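Long-range contacts in gamma-glutamyltranspeptidase (Ggt) (Helicobacter pylori 26695, PDB 5BPK), which probably catalyses hydrolysis and transfer of gamma-glutamyl groups from glutathione and related compounds, as a member of the N-terminal nucleophile hydrolases: residues N97-F102 with S278-S283; G285-I290 with K342-A347. All blocks are in the same frame, centred on the assembly; numbering follows the deposited sequence.

Contact 1: N97-F102 with S278-S283; sequences NVALDF and SMSPPS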
loop_
_atom_site.group_PDB
_atom_site.type_symbol
_atom_site.label_atom_id
_atom_site.label_comp_id
_atom_site.label_asym_id
_atom_site.label_seq_id
_atom_site.Cartn_x
_atom_site.Cartn_y
_atom_site.Cartn_z
ATOM N N ASN A 97 -5.178 0.163 19.503
ATOM C CA ASN A 97 -4.612 0.175 18.155
ATOM C C ASN A 97 -4.575 -1.244 17.616
ATOM O O ASN A 97 -4.077 -2.154 18.281
ATOM C CB ASN A 97 -3.209 0.773 18.163
ATOM C CG ASN A 97 -3.183 2.178 18.714
ATOM O OD1 ASN A 97 -3.718 3.113 18.107
ATOM N ND2 ASN A 97 -2.576 2.337 19.877
ATOM N N VAL A 98 -5.133 -1.444 16.424
ATOM C CA VAL A 98 -5.218 -2.777 15.847
ATOM C C VAL A 98 -4.829 -2.723 14.387
ATOM O O VAL A 98 -4.874 -1.656 13.769
ATOM C CB VAL A 98 -6.640 -3.368 16.001
ATOM C CG1 VAL A 98 -7.057 -3.377 17.482
ATOM C CG2 VAL A 98 -7.633 -2.592 15.166
ATOM N N ALA A 99 -4.397 -3.861 13.857
ATOM C CA ALA A 99 -4.012 -3.974 12.451
ATOM C C ALA A 99 -4.825 -5.097 11.841
ATOM O O ALA A 99 -4.896 -6.189 12.409
ATOM C CB ALA A 99 -2.538 -4.263 12.322
ATOM N N LEU A 100 -5.473 -4.821 10.721
ATOM C CA LEU A 100 -6.219 -5.828 9.996
ATOM C C LEU A 100 -5.421 -6.282 8.770
ATOM O O LEU A 100 -5.081 -5.481 7.911
ATOM C CB LEU A 100 -7.573 -5.279 9.565
ATOM C CG LEU A 100 -8.470 -6.229 8.772
ATOM C CD1 LEU A 100 -8.797 -7.485 9.541
ATOM C CD2 LEU A 100 -9.729 -5.487 8.324
ATOM N N ASP A 101 -5.139 -7.575 8.728
ATOM C CA ASP A 101 -4.460 -8.242 7.624
ATOM C C ASP A 101 -5.547 -8.844 6.731
ATOM O O ASP A 101 -6.163 -9.856 7.092
ATOM C CB ASP A 101 -3.523 -9.325 8.224
ATOM C CG ASP A 101 -2.940 -10.294 7.201
ATOM O OD1 ASP A 101 -3.255 -10.236 5.995
ATOM O OD2 ASP A 101 -2.160 -11.166 7.660
ATOM N N PHE A 102 -5.783 -8.212 5.577
ATOM C CA PHE A 102 -6.571 -8.820 4.507
ATOM C C PHE A 102 -5.726 -9.017 3.236
ATOM O O PHE A 102 -6.181 -8.846 2.110
ATOM C CB PHE A 102 -7.909 -8.093 4.278
ATOM C CG PHE A 102 -7.808 -6.628 3.902
ATOM C CD1 PHE A 102 -7.716 -5.643 4.875
ATOM C CD2 PHE A 102 -7.951 -6.233 2.581
ATOM C CE1 PHE A 102 -7.694 -4.298 4.522
ATOM C CE2 PHE A 102 -7.913 -4.879 2.221
ATOM C CZ PHE A 102 -7.789 -3.911 3.205
ATOM N N SER A 278 2.051 1.073 12.979
ATOM C CA SER A 278 2.124 0.682 11.572
ATOM C C SER A 278 1.944 -0.817 11.366
ATOM O O SER A 278 1.707 -1.568 12.333
ATOM C CB SER A 278 3.428 1.203 10.948
ATOM O OG SER A 278 3.394 1.128 9.527
ATOM N N MET A 279 2.022 -1.253 10.108
ATOM C CA MET A 279 1.654 -2.627 9.781
ATOM C C MET A 279 2.764 -3.628 10.026
ATOM O O MET A 279 3.902 -3.457 9.575
ATOM C CB MET A 279 1.179 -2.764 8.346
ATOM C CG MET A 279 0.599 -4.128 8.051
ATOM S SD MET A 279 -0.898 -4.460 9.011
ATOM C CE MET A 279 -0.781 -6.251 9.179
ATOM N N SER A 280 2.377 -4.682 10.731
ATOM C CA SER A 280 3.234 -5.790 11.120
ATOM C C SER A 280 3.258 -6.858 10.018
ATOM O O SER A 280 2.550 -6.731 9.017
ATOM C CB SER A 280 2.659 -6.375 12.402
ATOM O OG SER A 280 1.248 -6.534 12.296
ATOM N N PRO A 281 4.054 -7.932 10.206
ATOM C CA PRO A 281 4.020 -9.003 9.221
ATOM C C PRO A 281 2.593 -9.491 8.980
ATOM O O PRO A 281 1.830 -9.646 9.929
ATOM C CB PRO A 281 4.900 -10.079 9.859
ATOM C CG PRO A 281 5.957 -9.263 10.544
ATOM C CD PRO A 281 5.173 -8.112 11.149
ATOM N N PRO A 282 2.228 -9.761 7.719
ATOM C CA PRO A 282 3.056 -10.004 6.543
ATOM C C PRO A 282 3.504 -8.786 5.734
ATOM O O PRO A 282 4.023 -8.959 4.635
ATOM C CB PRO A 282 2.166 -10.912 5.696
ATOM C CG PRO A 282 0.815 -10.413 5.982
ATOM C CD PRO A 282 0.818 -10.063 7.440
ATOM N N SER A 283 3.339 -7.580 6.267
ATOM C CA SER A 283 4.090 -6.451 5.732
ATOM C C SER A 283 5.436 -6.301 6.445
ATOM O O SER A 283 5.555 -6.600 7.631
ATOM C CB SER A 283 3.319 -5.151 5.830
ATOM O OG SER A 283 3.982 -4.178 5.062
#

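Contact 2: G285-I290 with K342-A347; sequences GGTHLI and KLINKA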
loop_
_atom_site.group_PDB
_atom_site.type_symbol
_atom_site.label_atom_id
_atom_site.label_comp_id
_atom_site.label_asym_id
_atom_site.label_seq_id
_atom_site.Cartn_x
_atom_site.Cartn_y
_atom_site.Cartn_z
ATOM N N GLY A 285 6.632 -3.220 6.066
ATOM C CA GLY A 285 6.630 -1.761 6.040
ATOM C C GLY A 285 6.764 -1.086 7.393
ATOM O O GLY A 285 7.629 -0.237 7.592
ATOM N N GLY A 286 5.910 -1.480 8.326
ATOM C CA GLY A 286 5.928 -0.889 9.663
ATOM C C GLY A 286 7.247 -1.125 10.385
ATOM O O GLY A 286 7.782 -0.227 11.058
ATOM N N THR A 287 7.786 -2.332 10.239
ATOM C CA THR A 287 9.021 -2.682 10.924
ATOM C C THR A 287 10.162 -1.806 10.443
ATOM O O THR A 287 10.880 -1.214 11.251
ATOM C CB THR A 287 9.355 -4.172 10.720
ATOM O OG1 THR A 287 8.348 -4.971 11.357
ATOM C CG2 THR A 287 10.742 -4.533 11.274
ATOM N N HIS A 288 10.353 -1.731 9.129
ATOM C CA HIS A 288 11.453 -0.934 8.598
ATOM C C HIS A 288 11.239 0.581 8.746
ATOM O O HIS A 288 12.206 1.324 8.908
ATOM C CB HIS A 288 11.796 -1.322 7.167
ATOM C CG HIS A 288 12.193 -2.756 7.030
ATOM N ND1 HIS A 288 13.172 -3.329 7.808
ATOM C CD2 HIS A 288 11.725 -3.739 6.227
ATOM C CE1 HIS A 288 13.290 -4.608 7.493
ATOM N NE2 HIS A 288 12.421 -4.882 6.535
ATOM N N LEU A 289 9.986 1.026 8.707
ATOM C CA LEU A 289 9.648 2.424 8.968
ATOM C C LEU A 289 10.157 2.806 10.349
ATOM O O LEU A 289 10.860 3.793 10.512
ATOM C CB LEU A 289 8.130 2.618 8.908
ATOM C CG LEU A 289 7.579 3.932 9.449
ATOM C CD1 LEU A 289 8.196 5.100 8.705
ATOM C CD2 LEU A 289 6.046 3.915 9.366
ATOM N N ILE A 290 9.849 1.969 11.335
ATOM C CA ILE A 290 10.221 2.249 12.724
ATOM C C ILE A 290 11.738 2.118 12.918
ATOM O O ILE A 290 12.351 2.925 13.615
ATOM C CB ILE A 290 9.430 1.324 13.690
ATOM C CG1 ILE A 290 7.971 1.791 13.740
ATOM C CG2 ILE A 290 10.049 1.285 15.097
ATOM C CD1 ILE A 290 7.015 0.782 14.303
ATOM N N LYS A 342 13.717 -7.403 17.407
ATOM C CA LYS A 342 15.143 -7.080 17.256
ATOM C C LYS A 342 15.355 -5.952 16.249
ATOM O O LYS A 342 16.189 -5.077 16.458
ATOM C CB LYS A 342 15.961 -8.315 16.849
ATOM C CG LYS A 342 16.066 -9.377 17.946
ATOM C CD LYS A 342 16.789 -10.614 17.445
ATOM C CE LYS A 342 16.843 -11.704 18.505
ATOM N NZ LYS A 342 17.612 -12.882 18.013
ATOM N N LEU A 343 14.610 -5.977 15.149
ATOM C CA LEU A 343 14.753 -4.964 14.108
ATOM C C LEU A 343 14.311 -3.565 14.564
ATOM O O LEU A 343 14.865 -2.572 14.096
ATOM C CB LEU A 343 14.002 -5.384 12.830
ATOM C CG LEU A 343 14.582 -6.589 12.073
ATOM C CD1 LEU A 343 13.617 -7.034 10.994
ATOM C CD2 LEU A 343 15.990 -6.296 11.476
ATOM N N ILE A 344 13.330 -3.492 15.465
ATOM C CA ILE A 344 12.839 -2.203 15.968
ATOM C C ILE A 344 13.463 -1.811 17.303
ATOM O O ILE A 344 13.066 -0.812 17.903
ATOM C CB ILE A 344 11.276 -2.124 16.041
ATOM C CG1 ILE A 344 10.679 -3.052 17.122
ATOM C CG2 ILE A 344 10.678 -2.432 14.679
ATOM C CD1 ILE A 344 9.158 -2.943 17.272
ATOM N N ASN A 345 14.428 -2.599 17.771
ATOM C CA ASN A 345 15.137 -2.293 19.021
ATOM C C ASN A 345 15.989 -1.042 18.843
ATOM O O ASN A 345 16.786 -0.963 17.924
ATOM C CB ASN A 345 16.019 -3.484 19.409
ATOM C CG ASN A 345 16.748 -3.282 20.714
ATOM O OD1 ASN A 345 17.838 -2.718 20.740
ATOM N ND2 ASN A 345 16.180 -3.791 21.795
ATOM N N LYS A 346 15.827 -0.069 19.737
ATOM C CA LYS A 346 16.597 1.165 19.631
ATOM C C LYS A 346 18.109 0.974 19.806
ATOM O O LYS A 346 18.868 1.743 19.243
ATOM C CB LYS A 346 16.057 2.241 20.569
ATOM C CG LYS A 346 14.685 2.782 20.123
ATOM C CD LYS A 346 14.230 3.954 20.958
ATOM C CE LYS A 346 12.834 4.393 20.573
ATOM N NZ LYS A 346 12.743 5.121 19.275
ATOM N N ALA A 347 18.539 -0.056 20.540
ATOM C CA ALA A 347 19.971 -0.358 20.665
ATOM C C ALA A 347 20.572 -0.815 19.329
ATOM O O ALA A 347 21.711 -0.474 18.998
ATOM C CB ALA A 347 20.226 -1.410 21.771
#

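Contact 1: N97-F102 with S278-S283
M279 lays its thioether against the strand 97-102 between A99 and D101, two alternate residues whose CB atoms both face the loop 278-283. SD of M279 rests 3.7 Å from CB of A99. The terminal methyl lies between the two, M279 CE being 4.1 Å from A99 CB and 4.2 Å from D101 CB. Although the CA-CB bond of M279 runs alongside the strand, the chain bends at chi2 (64°) and carries the sulfur up to it. F87 of the adjacent strand 85-91 also touches M279.

D101 meets the next turn of the loop. Its CG lies opposite the backbone N (chi1 169°), which extends the carboxylate to P282. There OD2 and CG of D101 meet CD and CG of P282, the side chains crossing at a slant, with D101 OD2 only 3.2 Å from P282 CD. P282 follows a cis peptide at the corner of a type VIa beta turn closed by S283 N to S280 O at 3.0 Å. OD2 also forms a salt bridge with NE of R264, while OD1 accepts from R103 N and pairs with NH1 of R69 of the neighbouring chain. Several partners therefore fix the rotation of the carboxylate.

The loop links strand 274-278 to helix 285-296, and the P282 side chain lies about 9 Å from the bound inhibitor-like amino acid. No hydrogen bond joins the two segments, whose touching residues are all buried. R264 and R69 probably favour the ionised form of D101; the salt bridge to R69 links the strand to the second chain, whereas strand and turn meet by van der Waals packing.

Contact 2: G285-I290 with K342-A347
Aliphatic contacts dominate where T287 and I290, one helical turn apart, receive L343 and I344; no hydrogen bond spans the segments. I344 is the most covered residue here; its CB sits 3.7 Å from CG2 of I290. The branch CG2 of I344 reaches on between the two side chains, at 3.8 Å from I290 CG2 and 4.0 Å from T287 CG2. It also touches the backbone, 3.6 Å from the helix carbonyl T287 O, a van der Waals contact. Beside it, T287 CG2 lies 3.7 Å from L343 CB and nearly as close to L343 CD1. With chi1 at -65°, OG1 of T287 lies beside the backbone N and CG2 opposite it, toward L343. L343 CD1 also approaches the H288 ring, 4.3 Å from its CE1, at an oblique angle.

T287 and I290 thus join their helix to L343 and I344, at the end of helix 340-343. Helix 285-296 follows strand 274-278 of the antiparallel sheet, in the alpha-beta-beta-alpha sandwich known for N-terminal nucleophile hydrolases, and packs on that sheet through I290, which touches I276 and V267. I344 is the first residue to leave helical geometry before helix 346-354, and it also reaches V267.

Polar groups lie at the margins. H288 ND1 is bonded to OE1 of Q291, within its own helix. N345 is the N-cap of helix 346-354, OD1 taking a weak bond from A347 N (2.8 Å) and a hydrogen bond from Y348 N. K346 NZ holds the start of that helix to helix 285-296, through a hydrogen bond to N294 OD1 and a salt bridge to E297 OE1 just past its end.

In the fold
The centres of contacts 1 and 2 are about 14 Å apart, and contact 1 is complete along the chain before contact 2 begins. The loop 278-283 leads out of strand 274-278 and S283 caps the start of helix 285-296, so the second segment of contact 1 runs almost directly into the first of contact 2. They also touch, S278 OG lying 3.2 Å from G286 CA. Strands 97-102 and 274-278 belong to one antiparallel sheet, with strand 262-271 between them; a strand of the other chain continues it at S278. The P282 and H288 side chains lie about 9 and 11 Å from the bound dihydro-oxazolyl amino acid, consistent with a sheet-to-helix passage bordering the active-site region.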